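Local coordinates for protein vibralactone Cyclase (Boreostereum vibrans, PDB 6KD0) that catalyses a cyclization that forms the fused bicyclic beta-lactone of vibralactone, probably using the Ser-His-Asp machinery of an alpha/beta hydrolase, at residues L98-C103 / A174-G179; I108-M113 / S131-L136; I225-E230 / L283-L288; P235-K240 / G279-R284. All blocks are in the same frame, centred on the assembly; numbering follows the deposited sequence.

Contact 1 of 4, residues L98-C103 / A174-G179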
loop_
_atom_site.group_PDB
_atom_site.type_symbol
_atom_site.label_atom_id
_atom_site.label_comp_id
_atom_site.label_asym_id
_atom_site.label_seq_id
_atom_site.Cartn_x
_atom_site.Cartn_y
_atom_site.Cartn_z
ATOM N N LEU A 98 8.392 0.757 -10.699
ATOM C CA LEU A 98 7.644 0.521 -9.469
ATOM C C LEU A 98 6.632 1.646 -9.275
ATOM O O LEU A 98 7.014 2.817 -9.214
ATOM C CB LEU A 98 8.582 0.460 -8.262
ATOM C CG LEU A 98 7.889 0.403 -6.895
ATOM C CD1 LEU A 98 7.201 -0.943 -6.670
ATOM C CD2 LEU A 98 8.885 0.702 -5.775
ATOM N N TYR A 99 5.354 1.300 -9.155
ATOM C CA TYR A 99 4.290 2.292 -8.980
ATOM C C TYR A 99 3.741 2.128 -7.566
ATOM O O TYR A 99 3.167 1.084 -7.248
ATOM C CB TYR A 99 3.203 2.093 -10.033
ATOM C CG TYR A 99 2.101 3.117 -10.007
ATOM C CD1 TYR A 99 2.263 4.329 -10.672
ATOM C CD2 TYR A 99 0.889 2.857 -9.375
ATOM C CE1 TYR A 99 1.275 5.281 -10.685
ATOM C CE2 TYR A 99 -0.123 3.818 -9.375
ATOM C CZ TYR A 99 0.086 5.025 -10.049
ATOM O OH TYR A 99 -0.892 5.988 -10.094
ATOM N N TRP A 100 3.921 3.148 -6.730
ATOM C CA TRP A 100 3.687 3.059 -5.292
ATOM C C TRP A 100 2.480 3.900 -4.899
ATOM O O TRP A 100 2.378 5.073 -5.296
ATOM C CB TRP A 100 4.937 3.510 -4.517
ATOM C CG TRP A 100 4.668 3.620 -3.065
ATOM C CD1 TRP A 100 4.168 4.715 -2.402
ATOM C CD2 TRP A 100 4.794 2.580 -2.087
ATOM N NE1 TRP A 100 4.007 4.420 -1.069
ATOM C CE2 TRP A 100 4.391 3.122 -0.848
ATOM C CE3 TRP A 100 5.238 1.251 -2.131
ATOM C CZ2 TRP A 100 4.409 2.380 0.335
ATOM C CZ3 TRP A 100 5.246 0.513 -0.950
ATOM C CH2 TRP A 100 4.831 1.084 0.263
ATOM N N VAL A 101 1.569 3.311 -4.116
ATOM C CA VAL A 101 0.343 3.980 -3.677
ATOM C C VAL A 101 0.369 4.128 -2.158
ATOM O O VAL A 101 0.254 3.136 -1.412
ATOM C CB VAL A 101 -0.912 3.225 -4.121
ATOM C CG1 VAL A 101 -2.147 4.134 -3.963
ATOM C CG2 VAL A 101 -0.745 2.748 -5.545
ATOM N N HIS A 102 0.410 5.384 -1.702
ATOM C CA HIS A 102 0.587 5.697 -0.288
ATOM C C HIS A 102 -0.671 5.403 0.537
ATOM O O HIS A 102 -1.785 5.250 0.018
ATOM C CB HIS A 102 0.994 7.174 -0.127
ATOM C CG HIS A 102 -0.128 8.135 -0.368
ATOM N ND1 HIS A 102 -1.142 8.338 0.543
ATOM C CD2 HIS A 102 -0.391 8.957 -1.413
ATOM C CE1 HIS A 102 -1.998 9.224 0.059
ATOM N NE2 HIS A 102 -1.561 9.618 -1.126
ATOM N N CYS A 103 -0.481 5.387 1.853
ATOM C CA CYS A 103 -1.514 5.052 2.820
ATOM C C CYS A 103 -2.326 6.282 3.215
ATOM O O CYS A 103 -2.116 7.403 2.723
ATOM C CB CYS A 103 -0.890 4.443 4.069
ATOM S SG CYS A 103 -0.169 5.713 5.171
ATOM N N ALA A 174 2.560 -1.445 -5.967
ATOM C CA ALA A 174 2.713 -1.680 -4.546
ATOM C C ALA A 174 1.904 -0.622 -3.822
ATOM O O ALA A 174 1.800 0.505 -4.300
ATOM C CB ALA A 174 4.194 -1.629 -4.131
ATOM N N GLY A 175 1.303 -0.987 -2.700
ATOM C CA GLY A 175 0.530 -0.014 -1.947
ATOM C C GLY A 175 0.446 -0.376 -0.482
ATOM O O GLY A 175 0.510 -1.552 -0.100
ATOM N N GLN A 176 0.274 0.655 0.337
ATOM C CA GLN A 176 0.237 0.535 1.790
ATOM C C GLN A 176 -1.146 0.913 2.309
ATOM O O GLN A 176 -1.628 2.014 2.035
ATOM C CB GLN A 176 1.303 1.438 2.407
ATOM C CG GLN A 176 1.393 1.381 3.902
ATOM C CD GLN A 176 2.485 2.296 4.400
ATOM O OE1 GLN A 176 2.211 3.390 4.887
ATOM N NE2 GLN A 176 3.733 1.875 4.235
ATOM N N SER A 177 -1.776 -0.001 3.051
ATOM C CA SER A 177 -3.052 0.234 3.755
ATOM C C SER A 177 -4.095 0.681 2.737
ATOM O O SER A 177 -4.343 -0.070 1.780
ATOM C CB SER A 177 -2.824 1.182 4.932
ATOM O OG SER A 177 -4.039 1.309 5.676
ATOM N N ALA A 178 -4.723 1.857 2.882
ATOM C CA ALA A 178 -5.730 2.277 1.909
ATOM C C ALA A 178 -5.150 2.348 0.501
ATOM O O ALA A 178 -5.862 2.095 -0.488
ATOM C CB ALA A 178 -6.331 3.622 2.318
ATOM N N GLY A 179 -3.860 2.681 0.387
ATOM C CA GLY A 179 -3.222 2.689 -0.922
ATOM C C GLY A 179 -3.080 1.298 -1.503
ATOM O O GLY A 179 -3.206 1.110 -2.723
HETATM O O HOH W 1 2.239 5.172 2.767
#
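Trp100 has its CG anti to the backbone N (chi1 172°), and this swings the indole across the neighbouring strand, where CE3 lies 3.7 Å from CB of Ala174. Gln176 is extended, with CG also anti to its N. Its CB sits 3.9 Å from Trp100 CZ2, and its amide plane stands at 90° to the indole. The amide NE2 lies at the ring edge and is hydrogen-bonded to Gln207. Strands 98-101 and 174-176 run parallel. Val101 is bonded through both of its backbone polar atoms: its N donates to Ala174 O (2.8 Å), and its O accepts from Gln176 N (3.0 Å). Ala174 N bonds to Tyr99 O. From Gly175 to Gly179 the chain runs from the strand through a tight turn into a helix with a GxSxG sequence, consistent with the nucleophile elbow of alpha/beta hydrolases. Ser177, at the turn, has a positive phi of 57°, and its OG is hydrogen-bonded to His311. Gly179 CA is 3.1 Å from His102 O, just past the first strand, and a side chain there would clash with the carbonyls of Val101 and His102. Val101 CG1 packs on the same glycine. Water 1 accepts from Cys103 N and donates to Gln176 OE1 (2.8 Å).

Contact 2 of 4, residues I108-M113 / S131-L136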
loop_
_atom_site.group_PDB
_atom_site.type_symbol
_atom_site.label_atom_id
_atom_site.label_comp_id
_atom_site.label_asym_id
_atom_site.label_seq_id
_atom_site.Cartn_x
_atom_site.Cartn_y
_atom_site.Cartn_z
ATOM N N ILE A 108 -6.128 10.776 4.048
ATOM C CA ILE A 108 -4.908 11.453 4.459
ATOM C C ILE A 108 -3.803 11.109 3.468
ATOM O O ILE A 108 -3.754 9.984 2.962
ATOM C CB ILE A 108 -4.501 11.019 5.881
ATOM C CG1 ILE A 108 -5.644 11.237 6.875
ATOM C CG2 ILE A 108 -3.190 11.697 6.319
ATOM C CD1 ILE A 108 -5.454 10.473 8.199
ATOM N N GLY A 109 -2.936 12.075 3.183
ATOM C CA GLY A 109 -1.591 11.781 2.729
ATOM C C GLY A 109 -1.320 12.242 1.314
ATOM O O GLY A 109 -2.199 12.715 0.592
ATOM N N ASN A 110 -0.058 12.074 0.932
ATOM C CA ASN A 110 0.481 12.446 -0.367
ATOM C C ASN A 110 1.852 11.778 -0.475
ATOM O O ASN A 110 2.217 10.959 0.368
ATOM C CB ASN A 110 0.523 13.977 -0.538
ATOM C CG ASN A 110 1.577 14.677 0.331
ATOM O OD1 ASN A 110 2.293 14.061 1.126
ATOM N ND2 ASN A 110 1.674 16.000 0.160
ATOM N N TYR A 111 2.613 12.125 -1.514
ATOM C CA TYR A 111 3.933 11.509 -1.744
ATOM C C TYR A 111 4.911 11.686 -0.567
ATOM O O TYR A 111 5.867 10.894 -0.428
ATOM C CB TYR A 111 4.543 12.100 -3.018
ATOM C CG TYR A 111 5.045 13.506 -2.748
ATOM C CD1 TYR A 111 4.156 14.576 -2.697
ATOM C CD2 TYR A 111 6.391 13.758 -2.479
ATOM C CE1 TYR A 111 4.601 15.883 -2.402
ATOM C CE2 TYR A 111 6.843 15.046 -2.194
ATOM C CZ TYR A 111 5.947 16.093 -2.161
ATOM O OH TYR A 111 6.407 17.356 -1.872
ATOM N N GLU A 112 4.698 12.689 0.298
ATOM C CA GLU A 112 5.663 12.936 1.372
ATOM C C GLU A 112 5.816 11.727 2.280
ATOM O O GLU A 112 6.936 11.420 2.722
ATOM C CB GLU A 112 5.249 14.152 2.191
ATOM C CG GLU A 112 5.407 15.451 1.452
ATOM C CD GLU A 112 4.842 16.611 2.232
ATOM O OE1 GLU A 112 5.385 16.893 3.317
ATOM O OE2 GLU A 112 3.848 17.215 1.774
ATOM N N MET A 113 4.721 10.981 2.476
ATOM C CA MET A 113 4.720 9.822 3.362
ATOM C C MET A 113 5.856 8.861 3.054
ATOM O O MET A 113 6.521 8.354 3.967
ATOM C CB MET A 113 3.393 9.092 3.245
ATOM C CG MET A 113 2.249 9.842 3.905
ATOM S SD MET A 113 0.703 9.053 3.445
ATOM C CE MET A 113 -0.279 9.340 4.915
ATOM N N SER A 131 5.168 7.805 -7.375
ATOM C CA SER A 131 4.264 8.045 -6.254
ATOM C C SER A 131 3.266 9.121 -6.666
ATOM O O SER A 131 3.654 10.110 -7.289
ATOM C CB SER A 131 5.048 8.498 -5.029
ATOM O OG SER A 131 4.223 8.488 -3.872
ATOM N N ILE A 132 1.987 8.954 -6.328
ATOM C CA ILE A 132 0.972 9.869 -6.851
ATOM C C ILE A 132 0.071 10.406 -5.741
ATOM O O ILE A 132 -0.226 9.723 -4.751
ATOM C CB ILE A 132 0.134 9.224 -7.984
ATOM C CG1 ILE A 132 -1.028 8.370 -7.444
ATOM C CG2 ILE A 132 1.046 8.479 -8.955
ATOM C CD1 ILE A 132 -0.593 7.082 -6.722
ATOM N N ASP A 133 -0.362 11.658 -5.924
ATOM C CA ASP A 133 -1.216 12.356 -4.965
ATOM C C ASP A 133 -2.684 12.195 -5.368
ATOM O O ASP A 133 -3.344 13.129 -5.835
ATOM C CB ASP A 133 -0.823 13.830 -4.887
ATOM C CG ASP A 133 0.552 14.037 -4.261
ATOM O OD1 ASP A 133 1.088 13.074 -3.670
ATOM O OD2 ASP A 133 1.091 15.163 -4.363
ATOM N N TYR A 134 -3.190 10.970 -5.194
ATOM C CA TYR A 134 -4.584 10.697 -5.518
ATOM C C TYR A 134 -5.508 11.498 -4.606
ATOM O O TYR A 134 -5.163 11.839 -3.469
ATOM C CB TYR A 134 -4.872 9.190 -5.424
ATOM C CG TYR A 134 -4.662 8.534 -4.066
ATOM C CD1 TYR A 134 -5.643 8.589 -3.073
ATOM C CD2 TYR A 134 -3.489 7.822 -3.796
ATOM C CE1 TYR A 134 -5.447 7.970 -1.823
ATOM C CE2 TYR A 134 -3.287 7.186 -2.566
ATOM C CZ TYR A 134 -4.272 7.267 -1.585
ATOM O OH TYR A 134 -4.070 6.655 -0.377
ATOM N N ARG A 135 -6.701 11.811 -5.107
ATOM C CA ARG A 135 -7.601 12.670 -4.344
ATOM C C ARG A 135 -8.098 11.971 -3.078
ATOM O O ARG A 135 -8.332 10.757 -3.065
ATOM C CB ARG A 135 -8.766 13.124 -5.226
ATOM C CG ARG A 135 -8.452 14.431 -5.942
ATOM C CD ARG A 135 -9.541 14.800 -6.940
ATOM N NE ARG A 135 -9.482 13.960 -8.131
ATOM C CZ ARG A 135 -10.294 14.073 -9.180
ATOM N NH1 ARG A 135 -11.254 15.001 -9.200
ATOM N NH2 ARG A 135 -10.153 13.256 -10.214
ATOM N N LEU A 136 -8.244 12.748 -2.005
ATOM C CA LEU A 136 -8.594 12.238 -0.686
ATOM C C LEU A 136 -10.081 12.353 -0.401
ATOM O O LEU A 136 -10.765 13.257 -0.893
ATOM C CB LEU A 136 -7.841 13.000 0.408
ATOM C CG LEU A 136 -6.313 12.941 0.266
ATOM C CD1 LEU A 136 -5.654 13.755 1.368
ATOM C CD2 LEU A 136 -5.851 11.498 0.285
HETATM O O HOH W 2 -5.201 7.848 1.932
HETATM O O HOH W 3 -2.870 11.886 -2.182
HETATM O O HOH W 4 6.466 9.056 -2.148
#
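Segments 108-113 and 131-136 run in roughly opposite directions, and their backbones come nearest at Asn110 and Asp133, with CA atoms 4.9 Å apart. The direct bond between them is from Tyr111 N to Asp133 OD1, 2.8 Å, which meets the carboxylate on its syn side. The same OD1 lies 3.3 Å from Asn110 CB. Tyr111 has CG between its backbone N and carbonyl carbon (chi1 75°), which sets the ring beside the carboxylate. Asp133 OD2 lies at the ring edge, 3.5 Å from CD1, and the two planes are 31° apart. OD2 also bonds to His79 ND1. Without this carboxylate, as with an alanine here, Tyr111 N and His79 ND1 would probably lose their shared acceptor group, and the tyrosine ring would be less firmly placed. Asn110 shapes the loop with an Asx turn, OD1 accepting from Glu112 N. At the other end, Leu136 points its methyls at the backbone: CD1 is 3.7 Å from Gly109 N, and CD2 touches Ile108 O. Three waters bridge the segments; water 4 joins Tyr111 O to Ser131 OG. The contact ties the loop between strand 97-101 and helix 115-125 to strand 128-132 and the chain that follows it, with strand 76-85 beside Tyr111 and helix 35-54 packed on Ile108 and Met113.

Contact 3 of 4, residues I225-E230 / L283-L288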
loop_
_atom_site.group_PDB
_atom_site.type_symbol
_atom_site.label_atom_id
_atom_site.label_comp_id
_atom_site.label_asym_id
_atom_site.label_seq_id
_atom_site.Cartn_x
_atom_site.Cartn_y
_atom_site.Cartn_z
ATOM N N ILE A 225 -13.971 -13.623 9.614
ATOM C CA ILE A 225 -13.533 -12.285 10.005
ATOM C C ILE A 225 -13.640 -12.257 11.526
ATOM O O ILE A 225 -14.689 -11.943 12.097
ATOM C CB ILE A 225 -14.343 -11.175 9.330
ATOM C CG1 ILE A 225 -14.108 -11.049 7.807
ATOM C CG2 ILE A 225 -13.945 -9.824 9.911
ATOM C CD1 ILE A 225 -13.709 -12.266 7.019
ATOM N N LYS A 226 -12.549 -12.627 12.192
ATOM C CA LYS A 226 -12.490 -12.526 13.644
ATOM C C LYS A 226 -11.796 -11.258 14.119
ATOM O O LYS A 226 -12.152 -10.737 15.178
ATOM C CB LYS A 226 -11.784 -13.750 14.240
ATOM C CG LYS A 226 -12.740 -14.827 14.745
ATOM C CD LYS A 226 -13.080 -15.827 13.660
ATOM C CE LYS A 226 -14.063 -16.873 14.171
ATOM N NZ LYS A 226 -15.474 -16.393 14.124
ATOM N N SER A 227 -10.833 -10.746 13.339
ATOM C CA SER A 227 -9.988 -9.642 13.792
ATOM C C SER A 227 -10.780 -8.369 14.061
ATOM O O SER A 227 -10.379 -7.575 14.911
ATOM C CB SER A 227 -8.891 -9.366 12.766
ATOM O OG SER A 227 -9.464 -9.037 11.508
ATOM N N MET A 228 -11.897 -8.148 13.361
ATOM C CA MET A 228 -12.597 -6.872 13.520
ATOM C C MET A 228 -13.139 -6.684 14.933
ATOM O O MET A 228 -13.166 -5.551 15.441
ATOM C CB MET A 228 -13.726 -6.741 12.494
ATOM C CG MET A 228 -14.261 -5.312 12.336
ATOM S SD MET A 228 -13.140 -4.210 11.431
ATOM C CE MET A 228 -13.163 -4.989 9.829
ATOM N N GLU A 229 -13.567 -7.766 15.587
ATOM C CA GLU A 229 -14.007 -7.711 16.979
ATOM C C GLU A 229 -12.862 -7.989 17.951
ATOM O O GLU A 229 -12.708 -7.284 18.958
ATOM C CB GLU A 229 -15.134 -8.720 17.213
ATOM C CG GLU A 229 -16.414 -8.408 16.475
ATOM C CD GLU A 229 -16.974 -7.051 16.832
ATOM O OE1 GLU A 229 -16.922 -6.675 18.027
ATOM O OE2 GLU A 229 -17.474 -6.364 15.918
ATOM N N GLU A 230 -12.056 -9.014 17.655
ATOM C CA GLU A 230 -10.953 -9.387 18.539
ATOM C C GLU A 230 -9.946 -8.250 18.673
ATOM O O GLU A 230 -9.410 -8.012 19.762
ATOM C CB GLU A 230 -10.281 -10.669 18.031
ATOM C CG GLU A 230 -8.784 -10.831 18.397
ATOM C CD GLU A 230 -8.001 -11.705 17.400
ATOM O OE1 GLU A 230 -6.742 -11.744 17.475
ATOM O OE2 GLU A 230 -8.647 -12.353 16.540
ATOM N N LEU A 283 -8.244 -5.017 10.552
ATOM C CA LEU A 283 -8.279 -5.322 9.119
ATOM C C LEU A 283 -7.520 -6.594 8.754
ATOM O O LEU A 283 -7.405 -6.909 7.563
ATOM C CB LEU A 283 -7.681 -4.151 8.322
ATOM C CG LEU A 283 -8.412 -2.818 8.340
ATOM C CD1 LEU A 283 -7.731 -1.802 7.386
ATOM C CD2 LEU A 283 -9.879 -2.985 7.986
ATOM N N ARG A 284 -6.980 -7.321 9.738
ATOM C CA ARG A 284 -6.126 -8.459 9.418
ATOM C C ARG A 284 -6.874 -9.515 8.615
ATOM O O ARG A 284 -6.393 -9.978 7.573
ATOM C CB ARG A 284 -5.557 -9.071 10.701
ATOM C CG ARG A 284 -4.683 -10.302 10.465
ATOM C CD ARG A 284 -4.466 -11.079 11.781
ATOM N NE ARG A 284 -5.683 -11.765 12.222
ATOM C CZ ARG A 284 -6.108 -11.837 13.482
ATOM N NH1 ARG A 284 -5.432 -11.244 14.461
ATOM N NH2 ARG A 284 -7.217 -12.507 13.765
ATOM N N ASP A 285 -8.055 -9.911 9.083
ATOM C CA ASP A 285 -8.680 -11.104 8.521
ATOM C C ASP A 285 -9.280 -10.863 7.134
ATOM O O ASP A 285 -9.255 -11.776 6.301
ATOM C CB ASP A 285 -9.705 -11.666 9.504
ATOM C CG ASP A 285 -9.044 -12.394 10.679
ATOM O OD1 ASP A 285 -7.851 -12.763 10.572
ATOM O OD2 ASP A 285 -9.699 -12.569 11.716
ATOM N N GLU A 286 -9.783 -9.662 6.829
ATOM C CA GLU A 286 -10.239 -9.447 5.455
ATOM C C GLU A 286 -9.068 -9.449 4.480
ATOM O O GLU A 286 -9.226 -9.853 3.320
ATOM C CB GLU A 286 -11.058 -8.161 5.340
ATOM C CG GLU A 286 -10.301 -6.870 5.599
ATOM C CD GLU A 286 -11.258 -5.694 5.719
ATOM O OE1 GLU A 286 -11.328 -4.862 4.781
ATOM O OE2 GLU A 286 -11.969 -5.628 6.741
ATOM N N GLY A 287 -7.880 -9.046 4.938
ATOM C CA GLY A 287 -6.698 -9.175 4.102
ATOM C C GLY A 287 -6.278 -10.623 3.913
ATOM O O GLY A 287 -5.925 -11.043 2.806
ATOM N N LEU A 288 -6.295 -11.403 4.993
ATOM C CA LEU A 288 -5.979 -12.828 4.865
ATOM C C LEU A 288 -6.982 -13.534 3.957
ATOM O O LEU A 288 -6.613 -14.402 3.157
ATOM C CB LEU A 288 -5.949 -13.474 6.247
ATOM C CG LEU A 288 -4.852 -12.982 7.199
ATOM C CD1 LEU A 288 -4.926 -13.740 8.515
ATOM C CD2 LEU A 288 -3.500 -13.138 6.550
#
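Ile225 sets its CA 3.9 Å from Asp285 CB, where the chain leading into the short helix 227-230 meets the first turn of helix 284-296. Both belong to the alpha/beta hydrolase fold, and a salt-bridge network of Glu230, Arg284 and Asp285 joins them. Lys226 gives its backbone N to Asp285 OD2 at 2.9 Å, on the anti side of the carboxylate. Ser227 N reaches the same oxygen at 2.7 Å, but from above the carboxylate plane. Ser227 OG sits between its backbone N and carbonyl carbon (chi1 59°), and there it accepts from Asp285 N at 2.9 Å; OG bonds to Pro282 O as well. Serine and aspartate thus clasp each other in both directions. The CB of Ser227 lies over one face of the Arg284 guanidinium. Met228 turns its CE to Glu286 OE2, 3.4 Å away, whose other oxygen, OE1, accepts from the backbone N of Thr211. Glu230, extended, meets the guanidinium at its edge and is also bonded to Ser12. Arg284 takes Asp285 side-on with NE and NH2, so Asp285 OD2 has three donors. This probably stabilises its negative charge. On the Glu230 side, Arg284 NH2 meets OE2 at 3.1 Å, near the guanidinium plane and nearly straight, at 165°.

Contact 4 of 4, residues P235-K240 / G279-R284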
loop_
_atom_site.group_PDB
_atom_site.type_symbol
_atom_site.label_atom_id
_atom_site.label_comp_id
_atom_site.label_asym_id
_atom_site.label_seq_id
_atom_site.Cartn_x
_atom_site.Cartn_y
_atom_site.Cartn_z
ATOM N N PRO A 235 -4.007 -0.925 19.069
ATOM C CA PRO A 235 -3.253 0.309 18.849
ATOM C C PRO A 235 -3.302 0.735 17.388
ATOM O O PRO A 235 -3.283 -0.097 16.473
ATOM C CB PRO A 235 -1.828 -0.073 19.270
ATOM C CG PRO A 235 -2.000 -1.219 20.206
ATOM C CD PRO A 235 -3.172 -1.979 19.674
ATOM N N LEU A 236 -3.385 2.052 17.183
ATOM C CA LEU A 236 -3.205 2.738 15.903
ATOM C C LEU A 236 -4.366 2.536 14.931
ATOM O O LEU A 236 -4.478 3.287 13.970
ATOM C CB LEU A 236 -1.886 2.321 15.213
ATOM C CG LEU A 236 -0.575 2.488 15.989
ATOM C CD1 LEU A 236 0.590 2.077 15.113
ATOM C CD2 LEU A 236 -0.393 3.926 16.484
ATOM N N LEU A 237 -5.230 1.539 15.141
ATOM C CA LEU A 237 -6.412 1.392 14.295
ATOM C C LEU A 237 -7.484 0.586 15.014
ATOM O O LEU A 237 -7.322 -0.619 15.231
ATOM C CB LEU A 237 -6.068 0.722 12.959
ATOM C CG LEU A 237 -7.272 0.565 12.018
ATOM C CD1 LEU A 237 -7.821 1.939 11.591
ATOM C CD2 LEU A 237 -6.902 -0.282 10.782
ATOM N N SER A 238 -8.577 1.240 15.380
ATOM C CA SER A 238 -9.701 0.593 16.031
ATOM C C SER A 238 -10.764 0.264 14.989
ATOM O O SER A 238 -10.749 0.797 13.877
ATOM C CB SER A 238 -10.265 1.502 17.123
ATOM O OG SER A 238 -10.816 2.681 16.554
ATOM N N LYS A 239 -11.654 -0.670 15.346
ATOM C CA LYS A 239 -12.850 -0.933 14.545
ATOM C C LYS A 239 -13.648 0.340 14.297
ATOM O O LYS A 239 -14.127 0.597 13.183
ATOM C CB LYS A 239 -13.719 -1.977 15.255
ATOM C CG LYS A 239 -15.116 -2.130 14.670
ATOM C CD LYS A 239 -15.852 -3.292 15.341
ATOM C CE LYS A 239 -17.099 -3.677 14.567
ATOM N NZ LYS A 239 -18.300 -2.931 15.022
ATOM N N LYS A 240 -13.831 1.139 15.343
ATOM C CA LYS A 240 -14.522 2.409 15.186
ATOM C C LYS A 240 -13.891 3.256 14.082
ATOM O O LYS A 240 -14.604 3.866 13.275
ATOM C CB LYS A 240 -14.509 3.152 16.524
ATOM C CG LYS A 240 -15.212 4.496 16.517
ATOM C CD LYS A 240 -15.177 5.119 17.907
ATOM C CE LYS A 240 -15.909 6.455 17.918
ATOM N NZ LYS A 240 -15.953 7.075 19.274
ATOM N N GLY A 279 -0.395 -8.509 12.794
ATOM C CA GLY A 279 -1.255 -9.415 13.539
ATOM C C GLY A 279 -2.299 -8.711 14.383
ATOM O O GLY A 279 -3.409 -9.214 14.552
ATOM N N TRP A 280 -1.959 -7.557 14.948
ATOM C CA TRP A 280 -2.815 -6.896 15.933
ATOM C C TRP A 280 -3.577 -5.756 15.264
ATOM O O TRP A 280 -3.299 -4.580 15.480
ATOM C CB TRP A 280 -1.964 -6.387 17.091
ATOM C CG TRP A 280 -2.714 -5.982 18.328
ATOM C CD1 TRP A 280 -4.070 -5.997 18.533
ATOM C CD2 TRP A 280 -2.132 -5.484 19.540
ATOM N NE1 TRP A 280 -4.361 -5.547 19.805
ATOM C CE2 TRP A 280 -3.187 -5.224 20.439
ATOM C CE3 TRP A 280 -0.819 -5.222 19.948
ATOM C CZ2 TRP A 280 -2.965 -4.727 21.728
ATOM C CZ3 TRP A 280 -0.603 -4.726 21.231
ATOM C CH2 TRP A 280 -1.670 -4.488 22.099
ATOM N N ASP A 281 -4.573 -6.128 14.454
ATOM C CA ASP A 281 -5.112 -5.222 13.446
ATOM C C ASP A 281 -6.523 -5.684 13.105
ATOM O O ASP A 281 -6.706 -6.847 12.719
ATOM C CB ASP A 281 -4.181 -5.232 12.219
ATOM C CG ASP A 281 -4.590 -4.260 11.116
ATOM O OD1 ASP A 281 -5.685 -3.648 11.168
ATOM O OD2 ASP A 281 -3.784 -4.116 10.174
ATOM N N PRO A 282 -7.541 -4.830 13.271
ATOM C CA PRO A 282 -8.913 -5.239 12.899
ATOM C C PRO A 282 -9.060 -5.598 11.430
ATOM O O PRO A 282 -9.923 -6.419 11.085
ATOM C CB PRO A 282 -9.758 -4.006 13.261
ATOM C CG PRO A 282 -8.782 -2.860 13.218
ATOM C CD PRO A 282 -7.499 -3.438 13.758
ATOM N N LEU A 283 -8.244 -5.017 10.552
ATOM C CA LEU A 283 -8.279 -5.322 9.119
ATOM C C LEU A 283 -7.520 -6.594 8.754
ATOM O O LEU A 283 -7.405 -6.909 7.563
ATOM C CB LEU A 283 -7.681 -4.151 8.322
ATOM C CG LEU A 283 -8.412 -2.818 8.340
ATOM C CD1 LEU A 283 -7.731 -1.802 7.386
ATOM C CD2 LEU A 283 -9.879 -2.985 7.986
ATOM N N ARG A 284 -6.980 -7.321 9.738
ATOM C CA ARG A 284 -6.126 -8.459 9.418
ATOM C C ARG A 284 -6.874 -9.515 8.615
ATOM O O ARG A 284 -6.393 -9.978 7.573
ATOM C CB ARG A 284 -5.557 -9.071 10.701
ATOM C CG ARG A 284 -4.683 -10.302 10.465
ATOM C CD ARG A 284 -4.466 -11.079 11.781
ATOM N NE ARG A 284 -5.683 -11.765 12.222
ATOM C CZ ARG A 284 -6.108 -11.837 13.482
ATOM N NH1 ARG A 284 -5.432 -11.244 14.461
ATOM N NH2 ARG A 284 -7.217 -12.507 13.765
HETATM O O HOH W 5 -3.842 -1.920 14.499
#
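Pro235 lies over one face of the Trp280 indole, its ring crossing the tryptophan at about a right angle. Its CD stands 3.5 Å from the centroid of the six-membered ring and 17° off the normal, a CH-pi contact. CG reaches over the far rim, 3.8 Å from CH2. Trp280 has CG anti to its backbone N (chi1 -166°), which carries the indole to the proline. A serine in place of Trp280 would probably strip Pro235 of this aromatic face and open a gap beside it. Water 5 donates to both Pro235 O and Trp280 O and so bridges the two backbones.

Leu237 carries the other half of the contact. Its CG meets Pro282 CG obliquely at 3.9 Å, while its carbonyl O is 3.2 Å from Pro282 CD. Its side chain crosses that of Leu283 at about a right angle, with Leu237 CD2 3.8 Å from Leu283 CD1; CD2 also touches Asp281 OD1. That oxygen accepts from Leu283 N at 3.0 Å, a capping bond at the type I beta turn, Asp281 to Arg284, that leads into the helix. The other oxygen, OD2, bonds to His311, consistent with the acid of a Ser-His-Asp triad. Leu237 thus packs on the loop that carries this aspartate. The loop runs from strand 273-278 to helix 284-296. Helix 239-249 lies against it through Val242, which touches Leu237, Pro282 and Leu283, while helix 18-24 meets Pro235 through Trp22.

How the contacts relate
The four contacts form two touching pairs. Contacts 1 and 2 have centres 9 Å apart and meet on neighbouring strands 97-101 and 128-132; Tyr134 OH of contact 2 lies 2.7 Å from His102 O of contact 1, a probable hydrogen bond. Contacts 3 and 4, with centres 8 Å apart, share Leu283 and Arg284. The pairs lie apart: contacts 1 and 4 have centres about 18 Å from each other, contacts 2 and 3 about 26 Å. The probable active site links them. Contact 1 supplies Ser177 and contact 4 supplies Asp281, and His311 is hydrogen-bonded to both, as expected of a catalytic triad. Leu283, common to contacts 3 and 4, touches that histidine.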